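Local coordinates for protein AA9 family lytic polysaccharide monooxygenase D (Myceliophthora thermophila, PDB 5UFV) that depolymerises crystalline and amorphous polysaccharides such as cellulose by copper-dependent oxidation of their glycosidic bonds, yielding C1-oxidised products, at residues A[65-71]-A[135-141]; A[73-79]-A[126-132]; A[160-166]-A[204-209]. All blocks are in the same frame, centred on the assembly; numbering follows the deposited sequence.

Contact 1 (A[65-71]-A[135-141]); sequences TITATWA and NKSWSSK
T67 and S139 join hydroxyls on one face of an antiparallel strand pair, at a non-hydrogen-bonded position where the backbones come close enough for short side chains to meet. Following T67 outward, CB lies 3.6 Å from S139 OG, and the side chain forks. OG1, anti to the carbonyl carbon (chi1 -61°), reaches S139 OG at 2.6 Å in a hydrogen bond whose donor could be either residue. The methyl, CG2, packs on S137 CB at 3.7 Å. A valine here would probably leave S139 OG without this hydroxyl partner. T69 OG1 and S137 OG repeat the pairing at 3.0 Å. Beta-branched threonine suits an extended strand, and its hydroxyl suits this partly exposed face.

On the other face W70 turns the edge of its indole to W138, CZ3 meeting W138 CB at 3.8 Å. The W138 indole leads away, its NE1 hydrogen-bonded to D105, which also accepts from S140 OG; a water joins S140 OG to I66 O. Along the backbone, I66 N donates almost straight to S140 O (2.7 Å). N135 and K136 oppose W70 in a G1 beta bulge at the start of edge strand 136-141 of a four-stranded antiparallel sheet, part of the AA9 beta-sandwich.

Contact 2 (A[73-79]-A[126-132]); sequences WTHSQGP and WDIAKLV. With CU (copper (II) ion), chain G.
W126 lays one face of its indole over the backbone of Q77 and G78. Q77 CA stands 3.7 Å from the centroid of the five-membered ring, and G78 CA sits over the six-membered ring, two CH-pi contacts side by side. G78 suits this place: without a side chain it can adopt backbone angles (phi 142°, psi 169°) at which a CB would be jammed against the preceding carbonyl oxygen. I128 packs against the same glycine, its CB 3.3 Å from G78 O. With CG1 anti to the backbone N (chi1 -153°), its chain runs on to CD1, which meets W73 CZ2 at 3.7 Å, the two side chains crossing at about a right angle. At the five-membered end of the W73 indole, V132 CG2 packs on CD1, while L131 O lies 3.2 Å from W73 CB.

Further out, W126 NE1 is held by L118 O, and a water bridges G78 O and I128 N. W73 NE1 donates to H75 O (2.8 Å), reaching a lone pair in the carbonyl plane; W73 also meets Y169 edge-to-face. H75 turns away from the 126-132 loop, with T74 OG1 over its ring centre, and its NE2 binds copper at 2.0 Å. Together with the methylated H1 it forms the histidine brace of lytic polysaccharide monooxygenases, where Y169 completes the metal site.

Contact 3 (A[160-166]-A[204-209]); sequences LHQANNP and ISFNIN
The F206 phenyl ring presents its edge to L160, F206 CE1 meeting L160 CD1 at 4.2 Å, with that methyl near the ring plane. Another flat group, the side-chain amide of N164, lies beside the F206 backbone, its OD1 3.6 Å from F206 N. N164 belongs to a type II beta turn running from Q162 to N165, to which the irregular 204-209 segment is joined by one backbone hydrogen bond: N164 N donates to F206 O at 2.9 Å, arriving from above the carbonyl plane and not on a lone pair. N164 occupies the third turn position with a positive phi of 66°, a conformation that asparagine tolerates better than most residues.

Apolar side chains pack around that bond in two groups. I208 sets CG1 anti to its backbone N (chi1 -160°) and thereby carries CD1 to L160 CB at 3.8 Å, with L160 O close alongside. CG2, the other branch, leans over the carbonyl oxygens of L160 and H161. P166, rigid and apolar, lays its ring on the I204 end, CB touching I204 O at 3.5 Å and CG meeting I204 CG2. S205 OG lies near P166 CD but spends its hydrogen bond on Q199 O.

The turn follows H161, which by similarity takes part in binding O2, so the contact packs the 204-209 segment against the loop that carries this residue near the copper site. N207 makes an Asx turn, its OD1 accepting from N209 N. That same OD1 and N209 OD1 each lie 3.6 Å from the methyl carbon, CB, of A163.

In the fold
From the N terminus, contact 1 opens at strand 65-70, after strands 4-9 and 12-15 of the same sheet. The chain runs through the 73-79 loop, strands 80-86 and 101-107, and returns at 126-132, where contact 2 closes; strand 136-141 follows and closes contact 1 around it. Contact 2 is nested inside contact 1, and the two touch where K136 and W70 meet L131. Contact 3 follows in series, linking the loop between strands 149-159 and 167-177 to segment 204-209. It touches contact 2 through a probable hydrogen bond from L160 N to Q77 O, but lies about 13 Å, between nearest atoms, from contact 1. Together they span the four-stranded sheet, the copper-binding loop and the loops beyond.

Contact 1 (A[65-71]-A[135-141])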
loop_
_atom_site.group_PDB
_atom_site.type_symbol
_atom_site.label_atom_id
_atom_site.label_comp_id
_atom_site.label_asym_id
_atom_site.label_seq_id
_atom_site.Cartn_x
_atom_site.Cartn_y
_atom_site.Cartn_z
ATOM N N THR A 65 14.313 5.590 -4.064
ATOM C CA THR A 65 13.660 4.833 -3.009
ATOM C C THR A 65 12.494 5.639 -2.364
ATOM O O THR A 65 12.638 6.837 -2.039
ATOM C CB THR A 65 14.719 4.402 -1.959
ATOM O OG1 THR A 65 15.530 3.364 -2.524
ATOM C CG2 THR A 65 14.077 3.869 -0.693
ATOM N N ILE A 66 11.345 4.966 -2.222
ATOM C CA ILE A 66 10.213 5.432 -1.413
ATOM C C ILE A 66 10.127 4.625 -0.126
ATOM O O ILE A 66 9.874 3.427 -0.159
ATOM C CB ILE A 66 8.876 5.287 -2.161
ATOM C CG1 ILE A 66 8.895 6.168 -3.401
ATOM C CG2 ILE A 66 7.727 5.708 -1.263
ATOM C CD1 ILE A 66 7.676 6.033 -4.281
ATOM N N THR A 67 10.337 5.288 1.000
ATOM C CA THR A 67 10.241 4.666 2.293
ATOM C C THR A 67 9.075 5.278 3.055
ATOM O O THR A 67 9.029 6.491 3.220
ATOM C CB THR A 67 11.496 4.947 3.097
ATOM O OG1 THR A 67 12.626 4.411 2.414
ATOM C CG2 THR A 67 11.393 4.340 4.502
ATOM N N ALA A 68 8.150 4.440 3.527
ATOM C CA ALA A 68 7.047 4.859 4.374
ATOM C C ALA A 68 7.254 4.353 5.799
ATOM O O ALA A 68 7.729 3.231 6.007
ATOM C CB ALA A 68 5.768 4.298 3.817
ATOM N N THR A 69 6.890 5.174 6.775
ATOM C CA THR A 69 7.022 4.815 8.179
ATOM C C THR A 69 5.670 4.740 8.882
ATOM O O THR A 69 4.815 5.581 8.694
ATOM C CB THR A 69 7.931 5.817 8.918
ATOM O OG1 THR A 69 9.213 5.792 8.311
ATOM C CG2 THR A 69 8.142 5.423 10.393
ATOM N N TRP A 70 5.498 3.713 9.697
ATOM C CA TRP A 70 4.293 3.515 10.461
ATOM C C TRP A 70 4.702 3.799 11.870
ATOM O O TRP A 70 5.476 3.019 12.459
ATOM C CB TRP A 70 3.830 2.065 10.387
ATOM C CG TRP A 70 3.051 1.739 9.169
ATOM C CD1 TRP A 70 1.696 1.700 9.064
ATOM C CD2 TRP A 70 3.568 1.383 7.880
ATOM N NE1 TRP A 70 1.330 1.358 7.779
ATOM C CE2 TRP A 70 2.473 1.163 7.036
ATOM C CE3 TRP A 70 4.853 1.208 7.363
ATOM C CZ2 TRP A 70 2.631 0.785 5.692
ATOM C CZ3 TRP A 70 5.005 0.849 6.040
ATOM C CH2 TRP A 70 3.903 0.634 5.223
ATOM N N ALA A 71 4.210 4.906 12.415
ATOM C CA ALA A 71 4.486 5.217 13.785
ATOM C C ALA A 71 4.041 4.108 14.726
ATOM O O ALA A 71 4.668 3.905 15.757
ATOM C CB ALA A 71 3.838 6.524 14.167
ATOM N N ASN A 135 7.554 2.920 14.704
ATOM C CA ASN A 135 8.503 3.609 13.830
ATOM C C ASN A 135 9.283 2.649 12.955
ATOM O O ASN A 135 10.488 2.784 12.809
ATOM C CB ASN A 135 9.415 4.521 14.656
ATOM C CG ASN A 135 8.612 5.490 15.504
ATOM O OD1 ASN A 135 8.700 5.489 16.732
ATOM N ND2 ASN A 135 7.768 6.274 14.851
ATOM N N LYS A 136 8.565 1.685 12.388
ATOM C CA LYS A 136 9.118 0.782 11.410
ATOM C C LYS A 136 8.800 1.264 10.022
ATOM O O LYS A 136 7.800 1.935 9.788
ATOM C CB LYS A 136 8.547 -0.621 11.605
ATOM C CG LYS A 136 8.891 -1.249 12.946
ATOM C CD LYS A 136 10.370 -1.139 13.224
ATOM C CE LYS A 136 10.828 -2.137 14.276
ATOM N NZ LYS A 136 10.001 -2.003 15.484
ATOM N N SER A 137 9.651 0.889 9.090
ATOM C CA SER A 137 9.608 1.453 7.766
ATOM C C SER A 137 9.632 0.385 6.705
ATOM O O SER A 137 10.110 -0.719 6.942
ATOM C CB SER A 137 10.817 2.377 7.568
ATOM O OG SER A 137 10.893 3.381 8.576
ATOM N N TRP A 138 9.114 0.731 5.525
ATOM C CA TRP A 138 9.170 -0.152 4.349
ATOM C C TRP A 138 9.651 0.632 3.162
ATOM O O TRP A 138 9.141 1.703 2.889
ATOM C CB TRP A 138 7.807 -0.774 4.027
ATOM C CG TRP A 138 7.947 -1.917 3.046
ATOM C CD1 TRP A 138 7.851 -1.846 1.673
ATOM C CD2 TRP A 138 8.278 -3.275 3.356
ATOM N NE1 TRP A 138 8.077 -3.088 1.120
ATOM C CE2 TRP A 138 8.349 -3.980 2.125
ATOM C CE3 TRP A 138 8.546 -3.957 4.543
ATOM C CZ2 TRP A 138 8.651 -5.360 2.051
ATOM C CZ3 TRP A 138 8.858 -5.328 4.477
ATOM C CH2 TRP A 138 8.904 -6.016 3.230
ATOM N N SER A 139 10.633 0.090 2.460
ATOM C CA SER A 139 11.245 0.763 1.315
ATOM C C SER A 139 10.953 0.058 -0.030
ATOM O O SER A 139 11.060 -1.173 -0.149
ATOM C CB SER A 139 12.751 0.824 1.524
ATOM O OG SER A 139 13.085 1.822 2.459
ATOM N N SER A 140 10.613 0.854 -1.036
ATOM C CA SER A 140 10.317 0.368 -2.371
ATOM C C SER A 140 11.045 1.252 -3.394
ATOM O O SER A 140 11.087 2.466 -3.241
ATOM C CB SER A 140 8.820 0.446 -2.635
ATOM O OG SER A 140 8.070 -0.370 -1.756
ATOM N N LYS A 141 11.616 0.644 -4.430
ATOM C CA LYS A 141 12.172 1.392 -5.547
ATOM C C LYS A 141 11.077 1.778 -6.510
ATOM O O LYS A 141 10.273 0.951 -6.862
ATOM C CB LYS A 141 13.204 0.566 -6.299
ATOM C CG LYS A 141 14.535 0.573 -5.603
ATOM C CD LYS A 141 15.574 -0.276 -6.317
ATOM C CE LYS A 141 16.838 -0.296 -5.461
ATOM N NZ LYS A 141 17.876 -1.211 -5.992
HETATM O O HOH W 1 7.510 1.578 0.193
#

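Contact 2 (A[73-79]-A[126-132])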
loop_
_atom_site.group_PDB
_atom_site.type_symbol
_atom_site.label_atom_id
_atom_site.label_comp_id
_atom_site.label_asym_id
_atom_site.label_seq_id
_atom_site.Cartn_x
_atom_site.Cartn_y
_atom_site.Cartn_z
ATOM N N TRP A 73 1.984 -0.006 14.575
ATOM C CA TRP A 73 1.415 -1.091 13.808
ATOM C C TRP A 73 1.363 -2.353 14.644
ATOM O O TRP A 73 2.367 -2.779 15.186
ATOM C CB TRP A 73 2.233 -1.385 12.560
ATOM C CG TRP A 73 1.597 -2.489 11.820
ATOM C CD1 TRP A 73 2.072 -3.749 11.637
ATOM C CD2 TRP A 73 0.306 -2.458 11.242
ATOM N NE1 TRP A 73 1.159 -4.502 10.936
ATOM C CE2 TRP A 73 0.069 -3.727 10.677
ATOM C CE3 TRP A 73 -0.668 -1.464 11.118
ATOM C CZ2 TRP A 73 -1.089 -4.031 10.005
ATOM C CZ3 TRP A 73 -1.819 -1.759 10.445
ATOM C CH2 TRP A 73 -2.027 -3.037 9.891
ATOM N N THR A 74 0.214 -2.996 14.689
ATOM C CA THR A 74 0.015 -4.042 15.658
ATOM C C THR A 74 -0.103 -5.467 15.109
ATOM O O THR A 74 0.025 -6.395 15.883
ATOM C CB THR A 74 -1.184 -3.717 16.576
ATOM O OG1 THR A 74 -2.409 -3.742 15.841
ATOM C CG2 THR A 74 -1.010 -2.350 17.197
ATOM N N HIS A 75 -0.305 -5.667 13.810
ATOM C CA HIS A 75 -0.652 -7.026 13.310
ATOM C C HIS A 75 0.480 -7.739 12.573
ATOM O O HIS A 75 1.166 -7.155 11.753
ATOM C CB HIS A 75 -1.896 -6.970 12.417
ATOM C CG HIS A 75 -3.060 -6.306 13.066
ATOM N ND1 HIS A 75 -3.628 -6.793 14.219
ATOM C CD2 HIS A 75 -3.741 -5.174 12.755
ATOM C CE1 HIS A 75 -4.605 -5.988 14.601
ATOM N NE2 HIS A 75 -4.703 -5.006 13.723
ATOM N N SER A 76 0.621 -9.023 12.844
ATOM C CA SER A 76 1.720 -9.817 12.324
ATOM C C SER A 76 1.357 -10.754 11.193
ATOM O O SER A 76 2.214 -11.439 10.696
ATOM C CB SER A 76 2.341 -10.616 13.469
ATOM O OG SER A 76 2.971 -9.703 14.347
ATOM N N GLN A 77 0.100 -10.769 10.772
ATOM C CA GLN A 77 -0.312 -11.544 9.610
ATOM C C GLN A 77 -0.989 -10.707 8.533
ATOM O O GLN A 77 -1.970 -10.036 8.779
ATOM C CB GLN A 77 -1.287 -12.629 10.024
ATOM C CG GLN A 77 -0.714 -13.638 11.001
ATOM C CD GLN A 77 -0.896 -13.234 12.449
ATOM O OE1 GLN A 77 -1.859 -12.567 12.812
ATOM N NE2 GLN A 77 0.037 -13.640 13.285
ATOM N N GLY A 78 -0.446 -10.775 7.336
ATOM C CA GLY A 78 -1.101 -10.320 6.143
ATOM C C GLY A 78 -0.097 -9.651 5.214
ATOM O O GLY A 78 1.045 -9.370 5.599
ATOM N N PRO A 79 -0.512 -9.386 3.971
ATOM C CA PRO A 79 0.382 -8.782 3.002
ATOM C C PRO A 79 0.593 -7.255 3.085
ATOM O O PRO A 79 -0.170 -6.521 3.717
ATOM C CB PRO A 79 -0.277 -9.139 1.668
ATOM C CG PRO A 79 -1.710 -9.205 1.983
ATOM C CD PRO A 79 -1.768 -9.830 3.348
ATOM N N TRP A 126 5.126 -13.825 8.005
ATOM C CA TRP A 126 4.788 -12.689 7.147
ATOM C C TRP A 126 5.772 -11.527 7.311
ATOM O O TRP A 126 6.158 -11.159 8.426
ATOM C CB TRP A 126 3.408 -12.169 7.505
ATOM C CG TRP A 126 2.291 -13.161 7.426
ATOM C CD1 TRP A 126 1.909 -14.057 8.385
ATOM C CD2 TRP A 126 1.371 -13.301 6.350
ATOM N NE1 TRP A 126 0.815 -14.759 7.951
ATOM C CE2 TRP A 126 0.466 -14.310 6.704
ATOM C CE3 TRP A 126 1.227 -12.664 5.116
ATOM C CZ2 TRP A 126 -0.580 -14.701 5.866
ATOM C CZ3 TRP A 126 0.214 -13.058 4.281
ATOM C CH2 TRP A 126 -0.687 -14.073 4.655
ATOM N N ASP A 127 6.138 -10.923 6.190
ATOM C CA ASP A 127 7.005 -9.749 6.196
ATOM C C ASP A 127 6.399 -8.570 6.962
ATOM O O ASP A 127 7.122 -7.752 7.521
ATOM C CB ASP A 127 7.328 -9.325 4.753
ATOM C CG ASP A 127 8.342 -10.245 4.098
ATOM O OD1 ASP A 127 9.369 -10.541 4.730
ATOM O OD2 ASP A 127 8.109 -10.695 2.963
ATOM N N ILE A 128 5.082 -8.487 6.996
ATOM C CA ILE A 128 4.430 -7.450 7.760
ATOM C C ILE A 128 4.851 -7.441 9.239
ATOM O O ILE A 128 4.793 -6.418 9.884
ATOM C CB ILE A 128 2.891 -7.583 7.665
ATOM C CG1 ILE A 128 2.216 -6.223 7.850
ATOM C CG2 ILE A 128 2.364 -8.573 8.692
ATOM C CD1 ILE A 128 0.726 -6.241 7.582
ATOM N N ALA A 129 5.252 -8.577 9.783
ATOM C CA ALA A 129 5.606 -8.647 11.193
ATOM C C ALA A 129 6.713 -7.679 11.538
ATOM O O ALA A 129 6.886 -7.308 12.701
ATOM C CB ALA A 129 6.064 -10.046 11.543
ATOM N N LYS A 130 7.482 -7.313 10.522
ATOM C CA LYS A 130 8.623 -6.471 10.723
ATOM C C LYS A 130 8.207 -5.029 10.903
ATOM O O LYS A 130 8.985 -4.242 11.452
ATOM C CB LYS A 130 9.611 -6.623 9.564
ATOM C CG LYS A 130 10.286 -7.985 9.541
ATOM C CD LYS A 130 10.909 -8.273 8.185
ATOM C CE LYS A 130 11.708 -9.572 8.206
ATOM N NZ LYS A 130 12.090 -9.989 6.827
ATOM N N LEU A 131 6.985 -4.702 10.467
ATOM C CA LEU A 131 6.394 -3.368 10.708
ATOM C C LEU A 131 5.810 -3.176 12.106
ATOM O O LEU A 131 5.394 -2.087 12.449
ATOM C CB LEU A 131 5.329 -3.034 9.665
ATOM C CG LEU A 131 5.839 -3.066 8.227
ATOM C CD1 LEU A 131 4.757 -2.628 7.254
ATOM C CD2 LEU A 131 7.072 -2.198 8.034
ATOM N N VAL A 132 5.807 -4.217 12.920
ATOM C CA VAL A 132 5.146 -4.154 14.203
ATOM C C VAL A 132 6.043 -3.476 15.231
ATOM O O VAL A 132 7.237 -3.742 15.266
ATOM C CB VAL A 132 4.803 -5.574 14.702
ATOM C CG1 VAL A 132 4.322 -5.555 16.159
ATOM C CG2 VAL A 132 3.756 -6.195 13.785
HETATM CU CU CU G . -5.657 -3.304 14.131
HETATM O O HOH W 2 3.524 -9.715 4.724
#

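Contact 3 (A[160-166]-A[204-209])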
loop_
_atom_site.group_PDB
_atom_site.type_symbol
_atom_site.label_atom_id
_atom_site.label_comp_id
_atom_site.label_asym_id
_atom_site.label_seq_id
_atom_site.Cartn_x
_atom_site.Cartn_y
_atom_site.Cartn_z
ATOM N N LEU A 160 -4.864 -9.960 8.537
ATOM C CA LEU A 160 -5.656 -11.172 8.372
ATOM C C LEU A 160 -5.736 -12.025 9.656
ATOM O O LEU A 160 -6.038 -13.201 9.566
ATOM C CB LEU A 160 -5.051 -11.992 7.220
ATOM C CG LEU A 160 -4.993 -11.302 5.840
ATOM C CD1 LEU A 160 -4.275 -12.156 4.815
ATOM C CD2 LEU A 160 -6.368 -11.005 5.320
ATOM N N HIS A 161 -5.454 -11.436 10.828
ATOM C CA HIS A 161 -5.512 -12.184 12.093
ATOM C C HIS A 161 -6.890 -12.781 12.322
ATOM O O HIS A 161 -6.969 -13.913 12.817
ATOM C CB HIS A 161 -5.114 -11.326 13.303
ATOM C CG HIS A 161 -5.052 -12.081 14.609
ATOM N ND1 HIS A 161 -6.035 -11.985 15.573
ATOM C CD2 HIS A 161 -4.112 -12.910 15.123
ATOM C CE1 HIS A 161 -5.713 -12.726 16.617
ATOM N NE2 HIS A 161 -4.552 -13.302 16.368
ATOM N N GLN A 162 -7.959 -12.048 11.961
ATOM C CA GLN A 162 -9.357 -12.517 12.186
ATOM C C GLN A 162 -9.892 -13.358 11.039
ATOM O O GLN A 162 -10.199 -12.823 9.976
ATOM C CB GLN A 162 -10.367 -11.347 12.365
ATOM C CG GLN A 162 -10.282 -10.509 13.635
ATOM C CD GLN A 162 -10.465 -11.330 14.908
ATOM O OE1 GLN A 162 -11.499 -11.986 15.105
ATOM N NE2 GLN A 162 -9.445 -11.303 15.782
ATOM N N ALA A 163 -10.065 -14.652 11.263
ATOM C CA ALA A 163 -10.689 -15.534 10.258
ATOM C C ALA A 163 -11.897 -14.859 9.570
ATOM O O ALA A 163 -12.801 -14.341 10.238
ATOM C CB ALA A 163 -11.111 -16.837 10.903
ATOM N N ASN A 164 -11.872 -14.835 8.236
ATOM C CA ASN A 164 -12.974 -14.274 7.408
ATOM C C ASN A 164 -13.200 -12.751 7.525
ATOM O O ASN A 164 -14.123 -12.222 6.908
ATOM C CB ASN A 164 -14.316 -15.033 7.643
ATOM C CG ASN A 164 -14.210 -16.535 7.334
ATOM O OD1 ASN A 164 -14.102 -16.942 6.179
ATOM N ND2 ASN A 164 -14.230 -17.360 8.377
ATOM N N ASN A 165 -12.352 -12.047 8.278
ATOM C CA ASN A 165 -12.593 -10.630 8.554
ATOM C C ASN A 165 -11.380 -9.781 8.224
ATOM O O ASN A 165 -10.719 -9.254 9.105
ATOM C CB ASN A 165 -13.081 -10.412 9.995
ATOM C CG ASN A 165 -14.527 -10.888 10.207
ATOM O OD1 ASN A 165 -14.795 -12.087 10.405
ATOM N ND2 ASN A 165 -15.462 -9.953 10.164
ATOM N N PRO A 166 -11.100 -9.630 6.930
ATOM C CA PRO A 166 -9.983 -8.805 6.479
ATOM C C PRO A 166 -10.121 -7.338 6.911
ATOM O O PRO A 166 -11.223 -6.846 7.076
ATOM C CB PRO A 166 -10.081 -8.895 4.963
ATOM C CG PRO A 166 -11.554 -9.053 4.725
ATOM C CD PRO A 166 -11.987 -9.987 5.810
ATOM N N ILE A 204 -8.817 -13.223 0.431
ATOM C CA ILE A 204 -9.360 -12.051 1.118
ATOM C C ILE A 204 -10.135 -12.429 2.373
ATOM O O ILE A 204 -9.755 -12.018 3.472
ATOM C CB ILE A 204 -10.243 -11.220 0.173
ATOM C CG1 ILE A 204 -9.406 -10.723 -1.036
ATOM C CG2 ILE A 204 -10.925 -10.092 0.928
ATOM C CD1 ILE A 204 -8.260 -9.779 -0.695
ATOM N N SER A 205 -11.214 -13.193 2.206
ATOM C CA SER A 205 -12.004 -13.736 3.311
ATOM C C SER A 205 -11.826 -15.238 3.257
ATOM O O SER A 205 -12.211 -15.875 2.274
ATOM C CB SER A 205 -13.493 -13.412 3.182
ATOM O OG SER A 205 -13.801 -12.076 3.574
ATOM N N PHE A 206 -11.230 -15.791 4.315
ATOM C CA PHE A 206 -10.949 -17.230 4.402
ATOM C C PHE A 206 -10.558 -17.578 5.839
ATOM O O PHE A 206 -10.305 -16.684 6.652
ATOM C CB PHE A 206 -9.840 -17.650 3.405
ATOM C CG PHE A 206 -8.474 -17.127 3.753
ATOM C CD1 PHE A 206 -8.146 -15.804 3.514
ATOM C CD2 PHE A 206 -7.521 -17.958 4.333
ATOM C CE1 PHE A 206 -6.887 -15.325 3.830
ATOM C CE2 PHE A 206 -6.266 -17.487 4.660
ATOM C CZ PHE A 206 -5.947 -16.171 4.410
ATOM N N ASN A 207 -10.513 -18.871 6.142
ATOM C CA ASN A 207 -10.245 -19.305 7.501
ATOM C C ASN A 207 -8.762 -19.520 7.731
ATOM O O ASN A 207 -8.226 -20.620 7.562
ATOM C CB ASN A 207 -11.017 -20.569 7.843
ATOM C CG ASN A 207 -10.995 -20.871 9.330
ATOM O OD1 ASN A 207 -10.310 -20.206 10.119
ATOM N ND2 ASN A 207 -11.746 -21.881 9.723
ATOM N N ILE A 208 -8.112 -18.455 8.162
ATOM C CA ILE A 208 -6.675 -18.454 8.340
ATOM C C ILE A 208 -6.226 -19.472 9.398
ATOM O O ILE A 208 -5.119 -19.977 9.347
ATOM C CB ILE A 208 -6.164 -17.012 8.659
ATOM C CG1 ILE A 208 -4.669 -16.909 8.347
ATOM C CG2 ILE A 208 -6.515 -16.594 10.102
ATOM C CD1 ILE A 208 -4.103 -15.514 8.388
ATOM N N ASN A 209 -7.107 -19.788 10.334
ATOM C CA ASN A 209 -6.789 -20.721 11.394
ATOM C C ASN A 209 -7.007 -22.162 10.962
ATOM O O ASN A 209 -6.842 -23.055 11.764
ATOM C CB ASN A 209 -7.627 -20.413 12.645
ATOM C CG ASN A 209 -7.591 -18.940 13.022
ATOM O OD1 ASN A 209 -8.609 -18.257 13.059
ATOM N ND2 ASN A 209 -6.411 -18.444 13.281
#